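Local coordinates for twitching motility protein PilT (PDB 2EYU) that probably acts as the ATP-driven motor that retracts type IV pili and so powers twitching motility, at residues A[36-41]-A[127-132]; A[44-49]-A[66-71]; A[85-90]-A[102-107]; A[138-143]-A[198-203]. The protein carries 1 engineered substitution. All coordinates share one frame; numbering follows the deposited sequence.

Contact 1: residues A[36-41]-A[127-132]; sequences SGKSTT and FGTLHT
The contact between residues 36-41 and 127-132 joins what is probably a phosphate-binding loop (P-loop) to strand 125-130: Lys38 reaches from the start of helix 38-52 alongside Thr129 and Leu130 toward His131. The sequence and the strand-loop-helix geometry fit a Walker A motif, as expected in this P-loop NTPase family, with Lys38 at the invariant lysine position. Gly37, at the N-cap, has positive phi, and its O accepts from Thr41 N at 3.1 Å to close the first helical turn. A weak bond from Lys38 N to Ser36 OG spans the turn into the helix.

Lys38 CG sits between the backbone N and the carbonyl carbon (chi1 81°), which turns the chain toward the strand, and bends at chi3 and chi4 carry its end across Thr129 at about a right angle. CG meets the methyl CG2 of Thr129, while CD passes 3.7 Å from Leu130 O. The contact is therefore mostly aliphatic along the stem, with polar neighbours around the ammonium. Glu106 offers that ammonium a long, weak ion pair from the loop that follows strand 101-104. With an alanine in this place, Glu106 would probably lose its distant positive partner, and a gap is likely to open beside Thr129. Lys38 CE approaches the His131 ring obliquely, 3.6 Å from CD2, and Lys38 NZ stands 3.7 Å from Thr129 OG1.

Contact 2: residues A[44-49]-A[66-71]; sequences SMIDYI and YVFKHK
Phe68 and Asp47 meet through two different first torsions: Phe68 CG lies anti to its carbonyl carbon (chi1 -79°), sending the ring toward the helix, while Asp47 CG is anti to its own backbone N (chi1 -166°), sending the carboxylate back past the ring. The two side chains slide by each other in opposite directions. Asp47 CB is 3.5 Å from Phe68 CE2, and Asp47 OD2 comes equally near Phe68 CD2. The carboxylate and ring planes are only 11° apart, yet the acid lies beyond the CD2-CE2 side of the ring and does not cover its centre.

One face of the ring is covered by Ile46. Its methyl CG2 makes a CH-pi contact 4.0 Å from the centroid of the Phe68 ring and comes 3.6 Å from Phe68 CZ. On the opposite face lies Tyr66 CD2, offset toward the rim, so the phenyl group is held between a helix methyl and a second aromatic ring of its own segment.

In the fold, this fastens the loop linking strands 56-61 and 74-79 to the outer flank of helix 38-52, the helix that follows the P-loop in a RecA-like ATPase core. Phe68 also touches Ala43 of that helix and Val75 and Gln77 of strand 74-79, bridging helix and sheet edge.

Toward solvent the contact becomes looser and charged. Lys71 crosses Asp47 at about a right angle, its CD 4.0 Å from Asp47 OD2. Lys71 NZ stays 5.3 Å from Asp47 OD1, where the opposite charges may attract at long range without forming a salt bridge.

Contact 3: residues A[85-90]-A[102-107]; sequences KSFADA and IFVGEM
Ala90 N donates to Ser86 O at 3.1 Å, closing the first turn of helix 87-97 just where Phe87 leans out against Val104, Gly105 and Glu106. Ser86 is the N-cap residue. Phe87 then carries the contact alone on the helix side, its ring wedged against the backbone that follows strand 101-104.

The CE2 corner of the ring does most of the touching. Gly105 N sits at the ring edge, near its plane and 3.1 Å from Phe87 CE2, a tight approach. Glu106 N is 3.3 Å from the same carbon. Around the rim, Glu106 O lies over one face, 3.6 Å above the plane of the Phe87 ring and displaced from its centre, while Val104 CG2 packs obliquely at 3.5 Å from Phe87 CD2. That methyl is anti to the backbone N of Val104, which brings it to the helix side of the strand. Gly105 matters to the fit, since a beta carbon there would crowd Phe87 CE2.

A serine in place of Phe87 would probably open a gap beside Val104 and leave the turn at Gly105 and Glu106 without its wall, freer to shift. Phe87 also touches Ile60, Asp62 and Thr112, so the ring meets strand 56-61, the loop after it and helix 110-121 as well.

Helix 87-97 is the connection of a beta-alpha-beta crossover from strand 74-79 to the parallel strand 101-104, passing strand 56-61. The hydrophobic strand 101-104 followed by Gly105 and Glu106 is consistent with the Walker B segment of a secretion ATPase, with Glu106 making a long, weak ion pair with Lys38, the probable P-loop lysine.

Contact 4: residues A[138-143]-A[198-203]; sequences TIHRIV and NKLQQV
Leu200 presses a single methyl, CD1, into the angle between Ile139 and His140, and this small junction is the tight part of the contact. CD1 lies over one face of the imidazole in a CH-pi contact, 3.8 Å from the centroid of the His140 ring and 28° off its normal. The nearest ring atoms are CE1 and NE2, with His140 CE1 3.5 Å from Leu200 CD1. The two side chains come from opposite directions, ring from one helix and methyl from the other. Beside them Ile139 CG2, which stands anti to the backbone N because CG1 takes chi1 -63°, touches the same methyl at 3.7 Å, the branches of Ile139 and Leu200 meeting at a slant.

Away from this point the two segments separate quickly. Even the closest alpha carbons, those of Ile139 and Leu200, stand 8.8 Å apart. His140 lies at the solvent side, as does Asn198, whereas Ile139 is buried.

Asn198, with positive phi, is the C-prime residue of a Schellman motif that ends helix 189-197, and Lys199 is the N-cap of the next helix, so Leu200 opens helix 200-209 directly after a sharp turn. Val203, one turn on, packs back on Ile191 and Leu194 of helix 189-197. In helix 135-144, Thr138 and Ile142 rest on Leu130 of strand 125-130, and Ile142 and Val143 lean on helix 151-161.

How the contacts relate
Measured from each contact's centre to the chain's centre, contact 1 lies deepest, at about 6 Å, and contacts 2, 3 and 4 nearer the periphery, at about 17, 16 and 14 Å; all four are only partly buried. Contacts 1 and 2 share helix 38-52, where Phe127 packs on Met45 and Ile49. Contacts 1 and 3 use adjacent parallel strands; contact 3 is nested along the chain inside the loop that contact 1 closes, and the weak pair of Lys38 and Glu106 ties them near the presumed nucleotide site. Bonded hydroxyls of Thr132 and Thr138 join contacts 1 and 4. Chemistry tracks place: a lysine stem among polar groups centrally, aromatic packing in contacts 2 and 3, methyl on imidazole in contact 4.

Contact 1: residues A[36-41]-A[127-132]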
loop_
_atom_site.group_PDB
_atom_site.type_symbol
_atom_site.label_atom_id
_atom_site.label_comp_id
_atom_site.label_asym_id
_atom_site.label_seq_id
_atom_site.Cartn_x
_atom_site.Cartn_y
_atom_site.Cartn_z
ATOM N N SER A 36 -12.273 -0.054 2.721
ATOM C CA SER A 36 -11.673 0.266 1.440
ATOM C C SER A 36 -11.225 -0.956 0.658
ATOM O O SER A 36 -10.821 -0.811 -0.503
ATOM C CB SER A 36 -10.394 1.113 1.679
ATOM O OG SER A 36 -9.536 0.321 2.502
ATOM N N GLY A 37 -11.278 -2.106 1.313
ATOM C CA GLY A 37 -10.833 -3.363 0.725
ATOM C C GLY A 37 -9.333 -3.575 0.812
ATOM O O GLY A 37 -8.756 -4.453 0.163
ATOM N N LYS A 38 -8.657 -2.785 1.633
ATOM C CA LYS A 38 -7.189 -2.859 1.641
ATOM C C LYS A 38 -6.651 -4.150 2.214
ATOM O O LYS A 38 -5.633 -4.689 1.760
ATOM C CB LYS A 38 -6.662 -1.631 2.371
ATOM C CG LYS A 38 -6.662 -1.670 3.883
ATOM C CD LYS A 38 -6.415 -0.243 4.375
ATOM C CE LYS A 38 -7.273 0.037 5.606
ATOM N NZ LYS A 38 -6.644 -0.633 6.796
ATOM N N SER A 39 -7.294 -4.722 3.217
ATOM C CA SER A 39 -6.863 -6.023 3.719
ATOM C C SER A 39 -7.012 -7.089 2.639
ATOM O O SER A 39 -6.167 -7.978 2.528
ATOM C CB SER A 39 -7.654 -6.413 4.973
ATOM O OG SER A 39 -8.623 -7.388 4.616
ATOM N N THR A 40 -8.047 -7.011 1.823
ATOM C CA THR A 40 -8.293 -7.968 0.753
ATOM C C THR A 40 -7.199 -7.892 -0.309
ATOM O O THR A 40 -6.774 -8.899 -0.892
ATOM C CB THR A 40 -9.663 -7.717 0.093
ATOM O OG1 THR A 40 -10.702 -8.028 1.022
ATOM C CG2 THR A 40 -9.837 -8.635 -1.106
ATOM N N THR A 41 -6.706 -6.682 -0.597
ATOM C CA THR A 41 -5.601 -6.566 -1.555
ATOM C C THR A 41 -4.342 -7.208 -0.985
ATOM O O THR A 41 -3.749 -8.098 -1.575
ATOM C CB THR A 41 -5.382 -5.090 -1.912
ATOM O OG1 THR A 41 -6.591 -4.697 -2.583
ATOM C CG2 THR A 41 -4.228 -4.818 -2.885
ATOM N N PHE A 127 4.961 -5.397 4.322
ATOM C CA PHE A 127 3.645 -4.872 3.989
ATOM C C PHE A 127 3.068 -4.155 5.208
ATOM O O PHE A 127 3.166 -4.612 6.354
ATOM C CB PHE A 127 2.652 -5.980 3.596
ATOM C CG PHE A 127 2.907 -6.615 2.242
ATOM C CD1 PHE A 127 3.957 -7.512 2.092
ATOM C CD2 PHE A 127 2.105 -6.321 1.153
ATOM C CE1 PHE A 127 4.200 -8.092 0.859
ATOM C CE2 PHE A 127 2.351 -6.891 -0.080
ATOM C CZ PHE A 127 3.403 -7.779 -0.228
ATOM N N GLY A 128 2.448 -2.996 4.983
ATOM C CA GLY A 128 1.698 -2.370 6.049
ATOM C C GLY A 128 0.445 -1.717 5.506
ATOM O O GLY A 128 0.268 -1.557 4.301
ATOM N N THR A 129 -0.470 -1.334 6.399
ATOM C CA THR A 129 -1.637 -0.596 5.967
ATOM C C THR A 129 -1.759 0.683 6.799
ATOM O O THR A 129 -1.363 0.719 7.968
ATOM C CB THR A 129 -3.005 -1.303 6.104
ATOM O OG1 THR A 129 -3.193 -1.656 7.485
ATOM C CG2 THR A 129 -3.093 -2.576 5.291
ATOM N N LEU A 130 -2.319 1.687 6.145
ATOM C CA LEU A 130 -2.705 2.928 6.810
ATOM C C LEU A 130 -4.095 3.327 6.296
ATOM O O LEU A 130 -4.527 2.823 5.246
ATOM C CB LEU A 130 -1.755 4.066 6.529
ATOM C CG LEU A 130 -0.244 3.936 6.573
ATOM C CD1 LEU A 130 0.324 3.478 5.239
ATOM C CD2 LEU A 130 0.374 5.275 6.963
ATOM N N HIS A 131 -4.746 4.227 7.009
ATOM C CA HIS A 131 -6.061 4.731 6.609
ATOM C C HIS A 131 -6.026 6.015 5.808
ATOM O O HIS A 131 -7.049 6.689 5.588
ATOM C CB HIS A 131 -6.911 4.950 7.876
ATOM C CG HIS A 131 -7.595 3.684 8.307
ATOM N ND1 HIS A 131 -7.490 3.186 9.588
ATOM C CD2 HIS A 131 -8.411 2.829 7.654
ATOM C CE1 HIS A 131 -8.195 2.077 9.696
ATOM N NE2 HIS A 131 -8.767 1.830 8.535
ATOM N N THR A 132 -4.852 6.399 5.323
ATOM C CA THR A 132 -4.736 7.591 4.474
ATOM C C THR A 132 -5.374 7.371 3.122
ATOM O O THR A 132 -5.501 6.237 2.645
ATOM C CB THR A 132 -3.254 7.961 4.276
ATOM O OG1 THR A 132 -2.570 6.781 3.831
ATOM C CG2 THR A 132 -2.607 8.378 5.584
#

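Contact 2: residues A[44-49]-A[66-71]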
loop_
_atom_site.group_PDB
_atom_site.type_symbol
_atom_site.label_atom_id
_atom_site.label_comp_id
_atom_site.label_asym_id
_atom_site.label_seq_id
_atom_site.Cartn_x
_atom_site.Cartn_y
_atom_site.Cartn_z
ATOM N N SER A 44 -4.551 -10.952 -0.966
ATOM C CA SER A 44 -4.406 -11.527 -2.291
ATOM C C SER A 44 -2.941 -11.515 -2.743
ATOM O O SER A 44 -2.498 -12.465 -3.404
ATOM C CB SER A 44 -5.241 -10.781 -3.327
ATOM O OG SER A 44 -4.786 -11.175 -4.631
HETATM N N MSE A 45 -2.218 -10.453 -2.411
HETATM C CA MSE A 45 -0.800 -10.323 -2.760
HETATM C C MSE A 45 0.055 -11.241 -1.918
HETATM O O MSE A 45 0.986 -11.905 -2.390
HETATM C CB MSE A 45 -0.272 -8.904 -2.554
HETATM C CG MSE A 45 -0.875 -7.808 -3.392
HETATM SE SE MSE A 45 -0.204 -6.047 -2.972
HETATM C CE MSE A 45 1.586 -6.525 -3.538
ATOM N N ILE A 46 -0.187 -11.355 -0.615
ATOM C CA ILE A 46 0.581 -12.328 0.156
ATOM C C ILE A 46 0.268 -13.749 -0.270
ATOM O O ILE A 46 1.111 -14.646 -0.361
ATOM C CB ILE A 46 0.283 -12.137 1.657
ATOM C CG1 ILE A 46 0.845 -10.833 2.242
ATOM C CG2 ILE A 46 0.744 -13.336 2.470
ATOM C CD1 ILE A 46 0.347 -10.641 3.668
ATOM N N ASP A 47 -1.011 -14.031 -0.555
ATOM C CA ASP A 47 -1.341 -15.399 -0.944
ATOM C C ASP A 47 -0.708 -15.794 -2.282
ATOM O O ASP A 47 -0.520 -16.993 -2.469
ATOM C CB ASP A 47 -2.853 -15.633 -1.038
ATOM C CG ASP A 47 -3.162 -17.123 -1.091
ATOM O OD1 ASP A 47 -3.777 -17.556 -2.087
ATOM O OD2 ASP A 47 -2.777 -17.846 -0.150
ATOM N N TYR A 48 -0.394 -14.833 -3.140
ATOM C CA TYR A 48 0.410 -15.035 -4.330
ATOM C C TYR A 48 1.781 -15.557 -3.923
ATOM O O TYR A 48 2.292 -16.523 -4.484
ATOM C CB TYR A 48 0.625 -13.754 -5.141
ATOM C CG TYR A 48 1.591 -13.895 -6.307
ATOM C CD1 TYR A 48 1.291 -14.600 -7.454
ATOM C CD2 TYR A 48 2.852 -13.305 -6.240
ATOM C CE1 TYR A 48 2.182 -14.726 -8.511
ATOM C CE2 TYR A 48 3.748 -13.421 -7.280
ATOM C CZ TYR A 48 3.421 -14.131 -8.419
ATOM O OH TYR A 48 4.334 -14.225 -9.437
ATOM N N ILE A 49 2.355 -14.840 -2.960
ATOM C CA ILE A 49 3.663 -15.245 -2.459
ATOM C C ILE A 49 3.557 -16.689 -1.994
ATOM O O ILE A 49 4.308 -17.519 -2.503
ATOM C CB ILE A 49 4.138 -14.316 -1.330
ATOM C CG1 ILE A 49 4.069 -12.825 -1.664
ATOM C CG2 ILE A 49 5.540 -14.696 -0.917
ATOM C CD1 ILE A 49 4.235 -11.898 -0.477
ATOM N N TYR A 66 -8.169 -12.777 7.107
ATOM C CA TYR A 66 -8.276 -13.897 6.145
ATOM C C TYR A 66 -7.274 -14.943 6.593
ATOM O O TYR A 66 -6.176 -14.579 7.043
ATOM C CB TYR A 66 -8.082 -13.339 4.772
ATOM C CG TYR A 66 -7.889 -14.003 3.461
ATOM C CD1 TYR A 66 -8.563 -13.484 2.349
ATOM C CD2 TYR A 66 -7.065 -15.100 3.240
ATOM C CE1 TYR A 66 -8.430 -14.040 1.094
ATOM C CE2 TYR A 66 -6.922 -15.669 1.982
ATOM C CZ TYR A 66 -7.611 -15.132 0.913
ATOM O OH TYR A 66 -7.489 -15.671 -0.348
ATOM N N VAL A 67 -7.642 -16.220 6.513
ATOM C CA VAL A 67 -6.677 -17.231 6.946
ATOM C C VAL A 67 -5.986 -17.851 5.744
ATOM O O VAL A 67 -6.569 -18.223 4.726
ATOM C CB VAL A 67 -7.294 -18.343 7.811
ATOM C CG1 VAL A 67 -8.377 -17.772 8.705
ATOM C CG2 VAL A 67 -7.819 -19.456 6.917
ATOM N N PHE A 68 -4.663 -17.965 5.878
ATOM C CA PHE A 68 -3.924 -18.426 4.696
ATOM C C PHE A 68 -3.755 -19.946 4.725
ATOM O O PHE A 68 -3.400 -20.448 5.790
ATOM C CB PHE A 68 -2.568 -17.730 4.635
ATOM C CG PHE A 68 -2.654 -16.305 4.103
ATOM C CD1 PHE A 68 -2.307 -15.228 4.890
ATOM C CD2 PHE A 68 -3.093 -16.080 2.812
ATOM C CE1 PHE A 68 -2.398 -13.941 4.390
ATOM C CE2 PHE A 68 -3.183 -14.804 2.303
ATOM C CZ PHE A 68 -2.830 -13.731 3.096
ATOM N N LYS A 69 -4.018 -20.548 3.581
ATOM C CA LYS A 69 -3.841 -21.939 3.201
ATOM C C LYS A 69 -2.371 -22.317 3.326
ATOM O O LYS A 69 -1.498 -21.455 3.149
ATOM C CB LYS A 69 -4.301 -22.165 1.760
ATOM C CG LYS A 69 -5.616 -22.871 1.521
ATOM C CD LYS A 69 -5.474 -24.053 0.567
ATOM C CE LYS A 69 -6.755 -24.308 -0.213
ATOM N NZ LYS A 69 -7.071 -25.761 -0.340
ATOM N N HIS A 70 -2.024 -23.572 3.615
ATOM C CA HIS A 70 -0.581 -23.837 3.606
ATOM C C HIS A 70 -0.174 -24.463 2.265
ATOM O O HIS A 70 -0.355 -25.658 2.059
ATOM C CB HIS A 70 -0.125 -24.725 4.761
ATOM C CG HIS A 70 1.307 -25.154 4.593
ATOM N ND1 HIS A 70 1.713 -26.459 4.720
ATOM C CD2 HIS A 70 2.422 -24.443 4.297
ATOM C CE1 HIS A 70 3.017 -26.536 4.515
ATOM N NE2 HIS A 70 3.479 -25.319 4.256
ATOM N N LYS A 71 0.373 -23.610 1.427
ATOM C CA LYS A 71 0.804 -23.807 0.056
ATOM C C LYS A 71 2.313 -23.975 -0.033
ATOM O O LYS A 71 2.847 -24.886 0.606
ATOM C CB LYS A 71 0.320 -22.611 -0.783
ATOM C CG LYS A 71 -1.202 -22.603 -0.928
ATOM C CD LYS A 71 -1.711 -21.380 -1.656
ATOM C CE LYS A 71 -3.041 -21.576 -2.352
ATOM N NZ LYS A 71 -2.996 -22.583 -3.452
#

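Contact 3: residues A[85-90]-A[102-107]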
loop_
_atom_site.group_PDB
_atom_site.type_symbol
_atom_site.label_atom_id
_atom_site.label_comp_id
_atom_site.label_asym_id
_atom_site.label_seq_id
_atom_site.Cartn_x
_atom_site.Cartn_y
_atom_site.Cartn_z
ATOM N N LYS A 85 0.393 -8.876 22.208
ATOM C CA LYS A 85 -0.320 -7.721 22.753
ATOM C C LYS A 85 -0.173 -6.440 21.950
ATOM O O LYS A 85 -1.175 -5.827 21.561
ATOM C CB LYS A 85 0.137 -7.455 24.196
ATOM C CG LYS A 85 1.611 -7.150 24.384
ATOM C CD LYS A 85 1.853 -5.657 24.556
ATOM C CE LYS A 85 3.355 -5.309 24.436
ATOM N NZ LYS A 85 3.654 -3.965 25.024
ATOM N N SER A 86 1.043 -5.980 21.684
ATOM C CA SER A 86 1.243 -4.712 20.986
ATOM C C SER A 86 1.876 -4.962 19.623
ATOM O O SER A 86 2.669 -5.895 19.463
ATOM C CB SER A 86 2.101 -3.783 21.848
ATOM O OG SER A 86 3.412 -4.306 21.989
ATOM N N PHE A 87 1.528 -4.159 18.616
ATOM C CA PHE A 87 2.127 -4.401 17.303
ATOM C C PHE A 87 3.643 -4.264 17.409
ATOM O O PHE A 87 4.409 -5.026 16.824
ATOM C CB PHE A 87 1.585 -3.450 16.245
ATOM C CG PHE A 87 0.374 -3.941 15.472
ATOM C CD1 PHE A 87 -0.886 -3.852 16.044
ATOM C CD2 PHE A 87 0.496 -4.471 14.200
ATOM C CE1 PHE A 87 -2.004 -4.288 15.357
ATOM C CE2 PHE A 87 -0.619 -4.918 13.512
ATOM C CZ PHE A 87 -1.875 -4.827 14.091
ATOM N N ALA A 88 4.064 -3.261 18.181
ATOM C CA ALA A 88 5.488 -3.010 18.355
ATOM C C ALA A 88 6.204 -4.252 18.883
ATOM O O ALA A 88 7.147 -4.759 18.266
ATOM C CB ALA A 88 5.713 -1.828 19.288
ATOM N N ASP A 89 5.737 -4.711 20.037
ATOM C CA ASP A 89 6.240 -5.911 20.687
ATOM C C ASP A 89 6.446 -7.055 19.694
ATOM O O ASP A 89 7.579 -7.451 19.441
ATOM C CB ASP A 89 5.277 -6.385 21.780
ATOM C CG ASP A 89 6.035 -7.070 22.908
ATOM O OD1 ASP A 89 5.733 -8.247 23.201
ATOM O OD2 ASP A 89 6.928 -6.426 23.485
ATOM N N ALA A 90 5.335 -7.523 19.152
ATOM C CA ALA A 90 5.269 -8.573 18.156
ATOM C C ALA A 90 6.112 -8.271 16.933
ATOM O O ALA A 90 6.658 -9.128 16.233
ATOM C CB ALA A 90 3.825 -8.752 17.697
ATOM N N ILE A 102 7.148 -9.762 6.272
ATOM C CA ILE A 102 6.334 -9.510 7.456
ATOM C C ILE A 102 5.145 -8.635 7.064
ATOM O O ILE A 102 5.327 -7.695 6.293
ATOM C CB ILE A 102 7.043 -8.742 8.573
ATOM C CG1 ILE A 102 6.123 -8.378 9.743
ATOM C CG2 ILE A 102 7.672 -7.487 8.007
ATOM C CD1 ILE A 102 6.437 -9.113 11.028
ATOM N N PHE A 103 3.961 -8.900 7.608
ATOM C CA PHE A 103 2.867 -7.943 7.334
ATOM C C PHE A 103 2.477 -7.361 8.693
ATOM O O PHE A 103 2.148 -8.157 9.572
ATOM C CB PHE A 103 1.753 -8.641 6.575
ATOM C CG PHE A 103 0.407 -7.933 6.532
ATOM C CD1 PHE A 103 0.286 -6.569 6.365
ATOM C CD2 PHE A 103 -0.755 -8.685 6.675
ATOM C CE1 PHE A 103 -0.954 -5.947 6.341
ATOM C CE2 PHE A 103 -1.995 -8.076 6.651
ATOM C CZ PHE A 103 -2.095 -6.709 6.497
ATOM N N VAL A 104 2.556 -6.047 8.834
ATOM C CA VAL A 104 2.171 -5.278 10.001
ATOM C C VAL A 104 0.823 -4.597 9.746
ATOM O O VAL A 104 0.696 -3.640 8.976
ATOM C CB VAL A 104 3.198 -4.208 10.396
ATOM C CG1 VAL A 104 3.440 -3.202 9.289
ATOM C CG2 VAL A 104 2.751 -3.491 11.663
ATOM N N GLY A 105 -0.192 -5.124 10.411
ATOM C CA GLY A 105 -1.565 -4.745 10.164
ATOM C C GLY A 105 -1.811 -3.257 10.227
ATOM O O GLY A 105 -2.583 -2.682 9.459
ATOM N N GLU A 106 -1.171 -2.582 11.176
ATOM C CA GLU A 106 -1.419 -1.152 11.321
ATOM C C GLU A 106 -0.254 -0.492 12.045
ATOM O O GLU A 106 0.278 -1.088 12.981
ATOM C CB GLU A 106 -2.717 -0.891 12.084
ATOM C CG GLU A 106 -3.517 0.312 11.622
ATOM C CD GLU A 106 -3.584 0.498 10.122
ATOM O OE1 GLU A 106 -3.467 1.652 9.655
ATOM O OE2 GLU A 106 -3.767 -0.493 9.382
HETATM N N MSE A 107 0.083 0.695 11.577
HETATM C CA MSE A 107 1.080 1.562 12.173
HETATM C C MSE A 107 0.412 2.875 12.602
HETATM O O MSE A 107 0.399 3.825 11.819
HETATM C CB MSE A 107 2.227 1.854 11.209
HETATM C CG MSE A 107 1.796 1.878 9.751
HETATM SE SE MSE A 107 1.958 0.155 8.896
HETATM C CE MSE A 107 3.843 0.084 9.310
#

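Contact 4: residues A[138-143]-A[198-203]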
loop_
_atom_site.group_PDB
_atom_site.type_symbol
_atom_site.label_atom_id
_atom_site.label_comp_id
_atom_site.label_asym_id
_atom_site.label_seq_id
_atom_site.Cartn_x
_atom_site.Cartn_y
_atom_site.Cartn_z
ATOM N N THR A 138 -0.078 9.650 2.440
ATOM C CA THR A 138 0.556 8.456 3.004
ATOM C C THR A 138 1.971 8.759 3.472
ATOM O O THR A 138 2.364 8.362 4.570
ATOM C CB THR A 138 0.527 7.322 1.968
ATOM O OG1 THR A 138 -0.835 6.848 1.897
ATOM C CG2 THR A 138 1.415 6.162 2.387
ATOM N N ILE A 139 2.650 9.501 2.599
ATOM C CA ILE A 139 4.036 9.898 2.869
ATOM C C ILE A 139 4.113 10.886 4.009
ATOM O O ILE A 139 4.977 10.827 4.874
ATOM C CB ILE A 139 4.692 10.468 1.601
ATOM C CG1 ILE A 139 4.765 9.410 0.511
ATOM C CG2 ILE A 139 6.056 11.072 1.922
ATOM C CD1 ILE A 139 5.137 9.939 -0.867
ATOM N N HIS A 140 3.164 11.814 4.041
ATOM C CA HIS A 140 3.119 12.790 5.124
ATOM C C HIS A 140 2.768 12.188 6.469
ATOM O O HIS A 140 3.272 12.572 7.534
ATOM C CB HIS A 140 2.056 13.825 4.732
ATOM C CG HIS A 140 2.533 14.802 3.702
ATOM N ND1 HIS A 140 3.702 15.519 3.829
ATOM C CD2 HIS A 140 1.987 15.193 2.535
ATOM C CE1 HIS A 140 3.860 16.305 2.781
ATOM N NE2 HIS A 140 2.826 16.117 1.973
ATOM N N ARG A 141 1.857 11.211 6.488
ATOM C CA ARG A 141 1.535 10.565 7.755
ATOM C C ARG A 141 2.740 9.814 8.293
ATOM O O ARG A 141 3.074 9.849 9.480
ATOM C CB ARG A 141 0.362 9.596 7.584
ATOM C CG ARG A 141 0.154 8.650 8.753
ATOM C CD ARG A 141 -0.994 9.039 9.652
ATOM N NE ARG A 141 -2.248 9.308 8.984
ATOM C CZ ARG A 141 -3.397 8.654 9.059
ATOM N NH1 ARG A 141 -3.537 7.579 9.817
ATOM N NH2 ARG A 141 -4.443 9.076 8.353
ATOM N N ILE A 142 3.416 9.107 7.384
ATOM C CA ILE A 142 4.574 8.328 7.809
ATOM C C ILE A 142 5.626 9.273 8.378
ATOM O O ILE A 142 6.114 9.055 9.481
ATOM C CB ILE A 142 5.172 7.483 6.679
ATOM C CG1 ILE A 142 4.324 6.259 6.312
ATOM C CG2 ILE A 142 6.593 7.056 7.044
ATOM C CD1 ILE A 142 3.990 5.448 7.556
ATOM N N VAL A 143 5.967 10.333 7.644
ATOM C CA VAL A 143 7.039 11.197 8.124
ATOM C C VAL A 143 6.646 12.026 9.339
ATOM O O VAL A 143 7.402 12.139 10.307
ATOM C CB VAL A 143 7.472 12.149 6.986
ATOM C CG1 VAL A 143 8.380 13.241 7.539
ATOM C CG2 VAL A 143 8.130 11.338 5.887
ATOM N N ASN A 198 12.221 16.385 -1.078
ATOM C CA ASN A 198 10.933 16.860 -0.578
ATOM C C ASN A 198 10.229 17.733 -1.611
ATOM O O ASN A 198 9.894 18.884 -1.320
ATOM C CB ASN A 198 11.092 17.664 0.717
ATOM C CG ASN A 198 9.794 17.740 1.501
ATOM O OD1 ASN A 198 8.970 16.830 1.424
ATOM N ND2 ASN A 198 9.608 18.813 2.263
ATOM N N LYS A 199 10.025 17.197 -2.791
ATOM C CA LYS A 199 9.286 17.806 -3.885
ATOM C C LYS A 199 8.041 16.965 -4.197
ATOM O O LYS A 199 7.892 16.461 -5.309
ATOM C CB LYS A 199 10.112 17.906 -5.162
ATOM C CG LYS A 199 10.706 19.300 -5.355
ATOM C CD LYS A 199 12.188 19.219 -5.704
ATOM C CE LYS A 199 12.943 20.421 -5.159
ATOM N NZ LYS A 199 13.371 20.168 -3.747
ATOM N N LEU A 200 7.205 16.860 -3.182
ATOM C CA LEU A 200 6.038 15.972 -3.186
ATOM C C LEU A 200 4.981 16.510 -4.140
ATOM O O LEU A 200 4.148 15.787 -4.689
ATOM C CB LEU A 200 5.537 15.801 -1.758
ATOM C CG LEU A 200 6.328 14.934 -0.782
ATOM C CD1 LEU A 200 5.402 14.369 0.292
ATOM C CD2 LEU A 200 7.081 13.777 -1.436
ATOM N N GLN A 201 5.030 17.827 -4.365
ATOM C CA GLN A 201 4.175 18.457 -5.363
ATOM C C GLN A 201 4.532 17.954 -6.761
ATOM O O GLN A 201 3.638 17.562 -7.512
ATOM C CB GLN A 201 4.305 19.975 -5.339
ATOM C CG GLN A 201 2.991 20.726 -5.185
ATOM C CD GLN A 201 3.171 21.950 -4.301
ATOM O OE1 GLN A 201 4.132 22.706 -4.472
ATOM N NE2 GLN A 201 2.260 22.137 -3.356
ATOM N N GLN A 202 5.826 17.983 -7.070
ATOM C CA GLN A 202 6.336 17.447 -8.330
ATOM C C GLN A 202 6.192 15.941 -8.446
ATOM O O GLN A 202 6.026 15.400 -9.543
ATOM C CB GLN A 202 7.801 17.893 -8.477
ATOM C CG GLN A 202 7.919 19.412 -8.409
ATOM C CD GLN A 202 7.722 20.099 -9.743
ATOM O OE1 GLN A 202 7.284 19.508 -10.728
ATOM N NE2 GLN A 202 8.048 21.389 -9.803
ATOM N N VAL A 203 6.226 15.193 -7.349
ATOM C CA VAL A 203 5.983 13.752 -7.376
ATOM C C VAL A 203 4.575 13.483 -7.917
ATOM O O VAL A 203 4.388 12.538 -8.680
ATOM C CB VAL A 203 6.099 13.129 -5.973
ATOM C CG1 VAL A 203 5.499 11.735 -5.897
ATOM C CG2 VAL A 203 7.565 13.098 -5.530
#